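Local coordinates for F-BAR domain only protein 1 (Danio rerio, PDB 5JP2), which probably acts at an early step of clathrin-mediated endocytosis, its mu homology domain binding a peptide of the endocytic protein Eps15, at residues 77-88 / 128-136; 185-196 / 225-233. All blocks are in the same frame, centred on the assembly; numbering follows the deposited sequence.

Contact 1: 77-88 / 128-136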
# COMPACT_ATOMS: atom_id res chain seq x y z
N ARG B 77 -3.72 13.90 5.69
CA ARG B 77 -2.51 13.18 6.04
C ARG B 77 -1.50 13.09 4.91
O ARG B 77 -0.41 12.57 5.12
CB ARG B 77 -2.83 11.76 6.52
CG ARG B 77 -3.43 11.66 7.92
CD ARG B 77 -3.54 10.20 8.33
NE ARG B 77 -4.01 10.02 9.70
CZ ARG B 77 -3.80 8.92 10.41
NH1 ARG B 77 -3.11 7.91 9.90
NH2 ARG B 77 -4.26 8.83 11.65
N VAL B 78 -1.82 13.57 3.72
CA VAL B 78 -0.93 13.47 2.58
C VAL B 78 -0.07 14.72 2.49
O VAL B 78 -0.56 15.84 2.58
CB VAL B 78 -1.71 13.24 1.28
CG1 VAL B 78 -0.76 13.17 0.11
CG2 VAL B 78 -2.46 11.95 1.39
N ASP B 79 1.24 14.52 2.36
CA ASP B 79 2.17 15.63 2.31
C ASP B 79 2.27 16.23 0.91
O ASP B 79 2.47 17.44 0.77
CB ASP B 79 3.54 15.19 2.80
CG ASP B 79 3.54 14.76 4.25
OD1 ASP B 79 2.67 15.21 5.02
OD2 ASP B 79 4.42 13.96 4.62
N HIS B 80 2.16 15.42 -0.15
CA HIS B 80 2.50 15.88 -1.49
C HIS B 80 1.77 15.07 -2.56
O HIS B 80 1.62 13.85 -2.43
CB HIS B 80 4.01 15.78 -1.71
CG HIS B 80 4.48 16.44 -2.97
ND1 HIS B 80 4.09 17.71 -3.33
CD2 HIS B 80 5.32 16.01 -3.94
CE1 HIS B 80 4.66 18.03 -4.48
NE2 HIS B 80 5.41 17.02 -4.87
N PHE B 81 1.36 15.75 -3.62
CA PHE B 81 0.63 15.16 -4.74
C PHE B 81 1.34 15.42 -6.06
O PHE B 81 1.82 16.53 -6.29
CB PHE B 81 -0.76 15.74 -4.88
CG PHE B 81 -1.63 15.54 -3.70
CD1 PHE B 81 -2.41 14.41 -3.59
CD2 PHE B 81 -1.71 16.50 -2.72
CE1 PHE B 81 -3.24 14.23 -2.50
CE2 PHE B 81 -2.53 16.33 -1.63
CZ PHE B 81 -3.30 15.20 -1.52
N LEU B 82 1.36 14.42 -6.93
CA LEU B 82 1.82 14.59 -8.31
C LEU B 82 0.74 14.10 -9.27
O LEU B 82 0.76 12.94 -9.70
CB LEU B 82 3.13 13.86 -8.58
CG LEU B 82 4.36 14.55 -8.03
CD1 LEU B 82 5.61 13.75 -8.35
CD2 LEU B 82 4.46 15.95 -8.61
N PRO B 83 -0.20 14.96 -9.63
CA PRO B 83 -1.25 14.56 -10.56
C PRO B 83 -0.69 14.31 -11.95
O PRO B 83 0.36 14.81 -12.32
CB PRO B 83 -2.20 15.75 -10.57
CG PRO B 83 -1.75 16.63 -9.46
CD PRO B 83 -0.32 16.38 -9.26
N ASN B 84 -1.43 13.53 -12.72
CA ASN B 84 -1.05 13.31 -14.10
C ASN B 84 -1.45 14.55 -14.88
O ASN B 84 -2.63 14.82 -15.05
CB ASN B 84 -1.73 12.07 -14.66
CG ASN B 84 -1.47 11.87 -16.14
OD1 ASN B 84 -1.29 12.82 -16.88
ND2 ASN B 84 -1.44 10.63 -16.56
N GLN B 85 -0.46 15.28 -15.38
CA GLN B 85 -0.74 16.56 -16.00
C GLN B 85 -1.00 16.42 -17.49
O GLN B 85 -1.40 17.37 -18.13
CB GLN B 85 0.41 17.53 -15.76
CG GLN B 85 0.36 18.22 -14.43
CD GLN B 85 1.45 19.24 -14.29
OE1 GLN B 85 2.63 18.93 -14.44
NE2 GLN B 85 1.06 20.49 -14.03
N LYS B 86 -0.76 15.24 -18.03
CA LYS B 86 -1.19 14.93 -19.38
C LYS B 86 -2.71 14.91 -19.47
O LYS B 86 -3.29 15.44 -20.42
CB LYS B 86 -0.62 13.57 -19.76
CG LYS B 86 0.88 13.50 -19.81
CD LYS B 86 1.34 12.10 -20.18
CE LYS B 86 1.34 11.79 -21.66
NZ LYS B 86 1.62 10.34 -21.88
N LEU B 87 -3.37 14.25 -18.51
CA LEU B 87 -4.80 14.01 -18.59
C LEU B 87 -5.69 14.85 -17.67
O LEU B 87 -6.91 14.80 -17.84
CB LEU B 87 -5.06 12.53 -18.31
CG LEU B 87 -4.23 11.59 -19.18
CD1 LEU B 87 -4.43 10.18 -18.78
CD2 LEU B 87 -4.60 11.73 -20.63
N LEU B 88 -5.17 15.64 -16.75
CA LEU B 88 -6.05 16.20 -15.72
C LEU B 88 -5.95 17.70 -15.59
O LEU B 88 -4.93 18.32 -15.89
CB LEU B 88 -5.78 15.59 -14.35
CG LEU B 88 -5.98 14.09 -14.17
CD1 LEU B 88 -5.40 13.71 -12.84
CD2 LEU B 88 -7.46 13.73 -14.25
N VAL B 128 -5.33 3.68 -16.23
CA VAL B 128 -4.76 5.02 -16.37
C VAL B 128 -4.26 5.49 -15.01
O VAL B 128 -4.98 5.43 -14.02
CB VAL B 128 -5.80 6.00 -16.92
CG1 VAL B 128 -5.22 7.36 -16.99
CG2 VAL B 128 -6.25 5.54 -18.28
N ALA B 129 -3.05 6.05 -14.99
CA ALA B 129 -2.40 6.48 -13.76
C ALA B 129 -2.76 7.93 -13.49
O ALA B 129 -2.42 8.82 -14.27
CB ALA B 129 -0.89 6.30 -13.87
N LEU B 130 -3.50 8.17 -12.42
CA LEU B 130 -3.92 9.52 -12.08
C LEU B 130 -2.95 10.28 -11.18
O LEU B 130 -2.78 11.48 -11.36
CB LEU B 130 -5.30 9.47 -11.43
CG LEU B 130 -6.39 8.85 -12.31
CD1 LEU B 130 -7.75 9.01 -11.68
CD2 LEU B 130 -6.37 9.49 -13.67
N LEU B 131 -2.38 9.63 -10.17
CA LEU B 131 -1.72 10.39 -9.11
C LEU B 131 -0.66 9.56 -8.40
O LEU B 131 -0.82 8.36 -8.22
CB LEU B 131 -2.75 10.88 -8.12
CG LEU B 131 -2.32 11.77 -6.98
CD1 LEU B 131 -2.38 13.20 -7.41
CD2 LEU B 131 -3.27 11.53 -5.84
N LYS B 132 0.42 10.24 -7.98
CA LYS B 132 1.38 9.72 -7.02
C LYS B 132 1.36 10.63 -5.80
O LYS B 132 1.09 11.82 -5.92
CB LYS B 132 2.79 9.67 -7.59
CG LYS B 132 2.90 9.02 -8.93
CD LYS B 132 2.41 7.60 -8.92
CE LYS B 132 2.89 6.89 -10.17
NZ LYS B 132 2.38 5.51 -10.26
N TYR B 133 1.62 10.08 -4.63
CA TYR B 133 1.57 10.89 -3.43
C TYR B 133 2.40 10.26 -2.32
O TYR B 133 2.79 9.10 -2.40
CB TYR B 133 0.12 11.14 -2.97
CG TYR B 133 -0.69 9.92 -2.65
CD1 TYR B 133 -1.33 9.21 -3.64
CD2 TYR B 133 -0.81 9.47 -1.35
CE1 TYR B 133 -2.07 8.09 -3.35
CE2 TYR B 133 -1.53 8.35 -1.05
CZ TYR B 133 -2.17 7.66 -2.05
OH TYR B 133 -2.90 6.55 -1.76
N GLN B 134 2.66 11.05 -1.29
CA GLN B 134 3.65 10.73 -0.27
C GLN B 134 3.17 11.23 1.07
O GLN B 134 2.58 12.31 1.15
CB GLN B 134 4.99 11.37 -0.61
CG GLN B 134 6.19 10.60 -0.21
CD GLN B 134 7.45 11.27 -0.70
OE1 GLN B 134 7.45 12.47 -0.98
NE2 GLN B 134 8.52 10.51 -0.80
N ALA B 135 3.40 10.46 2.12
CA ALA B 135 3.09 10.89 3.47
C ALA B 135 4.18 10.42 4.41
O ALA B 135 4.58 9.25 4.37
CB ALA B 135 1.73 10.35 3.93
N SER B 136 4.67 11.33 5.25
CA SER B 136 5.77 11.06 6.16
C SER B 136 5.40 11.47 7.57
O SER B 136 4.67 12.45 7.76
CB SER B 136 7.03 11.83 5.77
OG SER B 136 7.47 11.47 4.47
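Phe-81 and Leu-131 interlock on the face they share with Pro-83 and Tyr-133 of an antiparallel pair whose short strand 80-83 forms the edge of the large mixed sheet of the mu homology domain. The axes lie 4.7 Å apart at 162°. Leu-131 carries the main bump: with CG anti to the backbone N (chi1 -176°), its two methyls reach back across the pair. CD2 meets the edge of the Phe-81 ring at CD1, 3.8 Å away, while CD1 fills the hollow between that phenyl and Pro-83, 4.0 Å from Pro-83 CG. Val-78 CG1 sits over one face of the same phenyl, offset toward its rim, and rests 3.8 Å from Tyr-133 CB, the valine crossing the tyrosine at about a right angle; Leu-72 of strand 69-73 also packs on Phe-81 and Leu-131. At one end Asp-79 and His-80 both face Gln-134, a classic beta bulge, and Asp-79 OD2 takes the N-H of Ser-136 from above its carboxylate plane. At the other end Asn-84 bridges the strands: its OD1 accepts from Leu-87 N, and its ND2 approaches Ala-129 O, 3.1 Å away, nearly along the C=O bond. Replacing Asn-84 by an alanine would probably leave Ala-129 O without this donor and the turn to Leu-87 without its Asx acceptor. Ala-129 O lies only 9° out of the Asn-84 amide plane.

Contact 2: 185-196 / 225-233; sequences LDHSATDLQCQP and TLCASWQCL
Leu-185 lies over one face of the Trp-230 indole in a CH-pi contact. Leu-185 CD1 stands 3.5 Å from the centroid of the five-membered ring of Trp-230, only 16° off the ring normal, as the two side chains slide past each other in opposite directions. The indole is brought there by a chi1 of 60°, which places CG between the backbone N and the carbonyl carbon. Ala-189 CB adds an oblique contact, 3.8 Å from Trp-230 CD1, and Val-160 of the adjacent strand 157-166 and Leu-183 of strand 179-184, in the large mixed sheet, also touch the tryptophan. Further along, the Pro-196 ring, which follows a cis peptide bond, crosses Leu-226 at about a right angle, its CD 3.7 Å from Leu-226 CB.

The face bearing Thr-190, Gln-193 and Gln-195 is polar. At the corner beside it, the Asp-191 carboxylate and the Gln-231 amide are stacked, their planes 26° apart, while Thr-190 OG1 donates to the anti lone pair of Asp-191 OD1. Gln-193 leans over Ser-229, its CB 3.5 Å from Ser-229 OG, and Gln-195 CB lies near the sulfur of Cys-227.

Beneath these side chains, paired backbone bonds join Thr-190 with Gln-231, Gln-193 with Ser-229 and Gln-195 with Cys-227; Gln-193 N reaches Ser-229 O at 3.0 Å. The register slips by one residue between the first two pairs, where the chain turns a corner at Asp-191. Strands 192-195 and 225-231 form an antiparallel pair with a beta bulge, in which 192-195 is the edge strand of a four-stranded sheet in the mu homology fold.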
# COMPACT_ATOMS: atom_id res chain seq x y z
N LEU B 185 21.20 -13.46 9.63
CA LEU B 185 22.19 -14.12 10.46
C LEU B 185 23.17 -14.87 9.58
O LEU B 185 22.75 -15.65 8.72
CB LEU B 185 21.50 -15.08 11.43
CG LEU B 185 22.42 -15.81 12.40
CD1 LEU B 185 23.10 -14.79 13.27
CD2 LEU B 185 21.60 -16.75 13.22
N ASP B 186 24.45 -14.72 9.85
CA ASP B 186 25.45 -15.33 8.99
C ASP B 186 25.51 -16.85 9.20
O ASP B 186 25.04 -17.38 10.20
CB ASP B 186 26.81 -14.70 9.28
CG ASP B 186 27.87 -15.08 8.26
OD1 ASP B 186 27.54 -15.19 7.07
OD2 ASP B 186 29.03 -15.28 8.67
N HIS B 187 26.16 -17.53 8.26
CA HIS B 187 26.24 -18.99 8.32
C HIS B 187 27.28 -19.48 9.31
O HIS B 187 27.42 -20.68 9.49
CB HIS B 187 26.51 -19.56 6.93
CG HIS B 187 27.79 -19.09 6.32
ND1 HIS B 187 29.02 -19.29 6.91
CD2 HIS B 187 28.03 -18.43 5.16
CE1 HIS B 187 29.96 -18.76 6.15
NE2 HIS B 187 29.39 -18.24 5.08
N SER B 188 28.02 -18.58 9.93
CA SER B 188 29.01 -18.92 10.94
C SER B 188 28.41 -19.01 12.34
O SER B 188 29.15 -19.25 13.29
CB SER B 188 30.14 -17.90 10.94
OG SER B 188 29.69 -16.68 11.48
N ALA B 189 27.11 -18.79 12.48
CA ALA B 189 26.48 -18.78 13.79
C ALA B 189 26.13 -20.19 14.23
O ALA B 189 25.81 -21.06 13.41
CB ALA B 189 25.22 -17.92 13.77
N THR B 190 26.23 -20.44 15.54
CA THR B 190 25.97 -21.76 16.10
C THR B 190 25.14 -21.62 17.37
O THR B 190 24.97 -20.52 17.90
CB THR B 190 27.27 -22.49 16.45
OG1 THR B 190 28.08 -21.66 17.29
CG2 THR B 190 28.05 -22.83 15.20
N ASP B 191 24.63 -22.75 17.85
CA ASP B 191 23.85 -22.82 19.09
C ASP B 191 22.57 -22.00 18.97
O ASP B 191 22.23 -21.19 19.83
CB ASP B 191 24.69 -22.36 20.28
CG ASP B 191 25.90 -23.22 20.50
OD1 ASP B 191 26.89 -23.04 19.76
OD2 ASP B 191 25.87 -24.08 21.41
N LEU B 192 21.86 -22.24 17.89
CA LEU B 192 20.66 -21.48 17.57
C LEU B 192 19.50 -21.90 18.43
O LEU B 192 19.13 -23.07 18.48
CB LEU B 192 20.29 -21.69 16.11
CG LEU B 192 20.56 -20.56 15.16
CD1 LEU B 192 20.24 -21.01 13.76
CD2 LEU B 192 19.69 -19.40 15.55
N GLN B 193 18.89 -20.93 19.09
CA GLN B 193 17.66 -21.16 19.82
C GLN B 193 16.67 -20.12 19.33
O GLN B 193 17.03 -18.95 19.21
CB GLN B 193 17.92 -21.06 21.32
CG GLN B 193 19.06 -21.96 21.74
CD GLN B 193 19.65 -21.59 23.08
OE1 GLN B 193 19.06 -21.86 24.11
NE2 GLN B 193 20.83 -20.97 23.06
N CYS B 194 15.43 -20.52 19.09
CA CYS B 194 14.39 -19.60 18.64
C CYS B 194 13.10 -19.92 19.36
O CYS B 194 12.69 -21.08 19.39
CB CYS B 194 14.17 -19.69 17.13
SG CYS B 194 15.64 -19.49 16.16
N GLN B 195 12.46 -18.90 19.89
CA GLN B 195 11.13 -19.06 20.43
C GLN B 195 10.30 -17.94 19.82
O GLN B 195 10.55 -16.78 20.08
CB GLN B 195 11.19 -18.93 21.95
CG GLN B 195 12.13 -19.94 22.60
CD GLN B 195 12.63 -19.47 23.96
OE1 GLN B 195 11.85 -19.24 24.88
NE2 GLN B 195 13.94 -19.30 24.08
N PRO B 196 9.28 -18.28 19.02
CA PRO B 196 8.89 -19.57 18.46
C PRO B 196 9.90 -20.06 17.43
O PRO B 196 10.84 -19.33 17.15
CB PRO B 196 7.52 -19.27 17.84
CG PRO B 196 7.45 -17.85 17.68
CD PRO B 196 8.27 -17.25 18.76
N THR B 225 5.40 -11.55 20.69
CA THR B 225 6.81 -11.40 20.96
C THR B 225 7.54 -12.60 20.38
O THR B 225 6.94 -13.65 20.20
CB THR B 225 7.08 -11.27 22.45
OG1 THR B 225 8.48 -11.13 22.66
CG2 THR B 225 6.63 -12.52 23.16
N LEU B 226 8.81 -12.42 20.04
CA LEU B 226 9.62 -13.52 19.55
C LEU B 226 11.09 -13.19 19.78
O LEU B 226 11.46 -12.03 19.93
CB LEU B 226 9.36 -13.79 18.07
CG LEU B 226 9.57 -12.66 17.06
CD1 LEU B 226 11.01 -12.57 16.61
CD2 LEU B 226 8.66 -12.80 15.85
N CYS B 227 11.93 -14.23 19.80
CA CYS B 227 13.33 -14.00 20.12
C CYS B 227 14.20 -15.13 19.59
O CYS B 227 13.72 -16.23 19.31
CB CYS B 227 13.55 -13.87 21.62
SG CYS B 227 13.20 -15.38 22.43
N ALA B 228 15.49 -14.85 19.49
CA ALA B 228 16.46 -15.82 19.03
C ALA B 228 17.80 -15.51 19.66
O ALA B 228 18.07 -14.37 20.03
CB ALA B 228 16.58 -15.80 17.51
N SER B 229 18.63 -16.55 19.78
CA SER B 229 19.97 -16.43 20.33
C SER B 229 20.90 -17.37 19.59
O SER B 229 20.46 -18.39 19.05
CB SER B 229 20.01 -16.76 21.81
OG SER B 229 19.57 -18.09 22.00
N TRP B 230 22.18 -17.03 19.57
CA TRP B 230 23.18 -17.84 18.90
C TRP B 230 24.55 -17.51 19.47
O TRP B 230 24.69 -16.64 20.33
CB TRP B 230 23.14 -17.59 17.39
CG TRP B 230 23.40 -16.16 17.04
CD1 TRP B 230 24.60 -15.60 16.75
CD2 TRP B 230 22.44 -15.11 16.96
NE1 TRP B 230 24.45 -14.26 16.49
CE2 TRP B 230 23.13 -13.94 16.61
CE3 TRP B 230 21.06 -15.06 17.13
CZ2 TRP B 230 22.48 -12.73 16.43
CZ3 TRP B 230 20.42 -13.86 16.96
CH2 TRP B 230 21.13 -12.71 16.61
N GLN B 231 25.57 -18.21 18.98
CA GLN B 231 26.95 -17.96 19.36
C GLN B 231 27.72 -17.63 18.10
O GLN B 231 27.48 -18.22 17.05
CB GLN B 231 27.61 -19.16 20.05
CG GLN B 231 27.18 -19.37 21.48
CD GLN B 231 27.67 -20.69 22.02
OE1 GLN B 231 28.49 -21.36 21.40
NE2 GLN B 231 27.11 -21.11 23.15
N CYS B 232 28.65 -16.68 18.21
CA CYS B 232 29.47 -16.26 17.08
C CYS B 232 30.90 -16.12 17.55
O CYS B 232 31.18 -15.34 18.46
CB CYS B 232 28.96 -14.95 16.48
SG CYS B 232 29.05 -14.87 14.69
N LEU B 233 31.81 -16.87 16.93
CA LEU B 233 33.20 -16.89 17.39
C LEU B 233 33.84 -15.51 17.31
O LEU B 233 34.69 -15.18 18.14
CB LEU B 233 34.01 -17.90 16.59

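How the contacts relate
Both contacts attach a short edge strand antiparallel to a longer inner one, yet they share no elements: contact 1 borders the nine-stranded mixed sheet, contact 2 a separate four-stranded sheet. Their centres are 44 Å apart on opposite sides of the chain's centre, with nearest atoms about 24 Å apart. Contact 1 lies closer in, its centre about 15 Å from that of the chain against 31 Å for contact 2, and both are only partly buried. Each has an apolar face and a more polar one. In contact 1 aliphatic groups surround a phenyl and side-chain bonds to backbone secure both ends; in contact 2 a CH-pi contact on an indole backs a band of polar side chains.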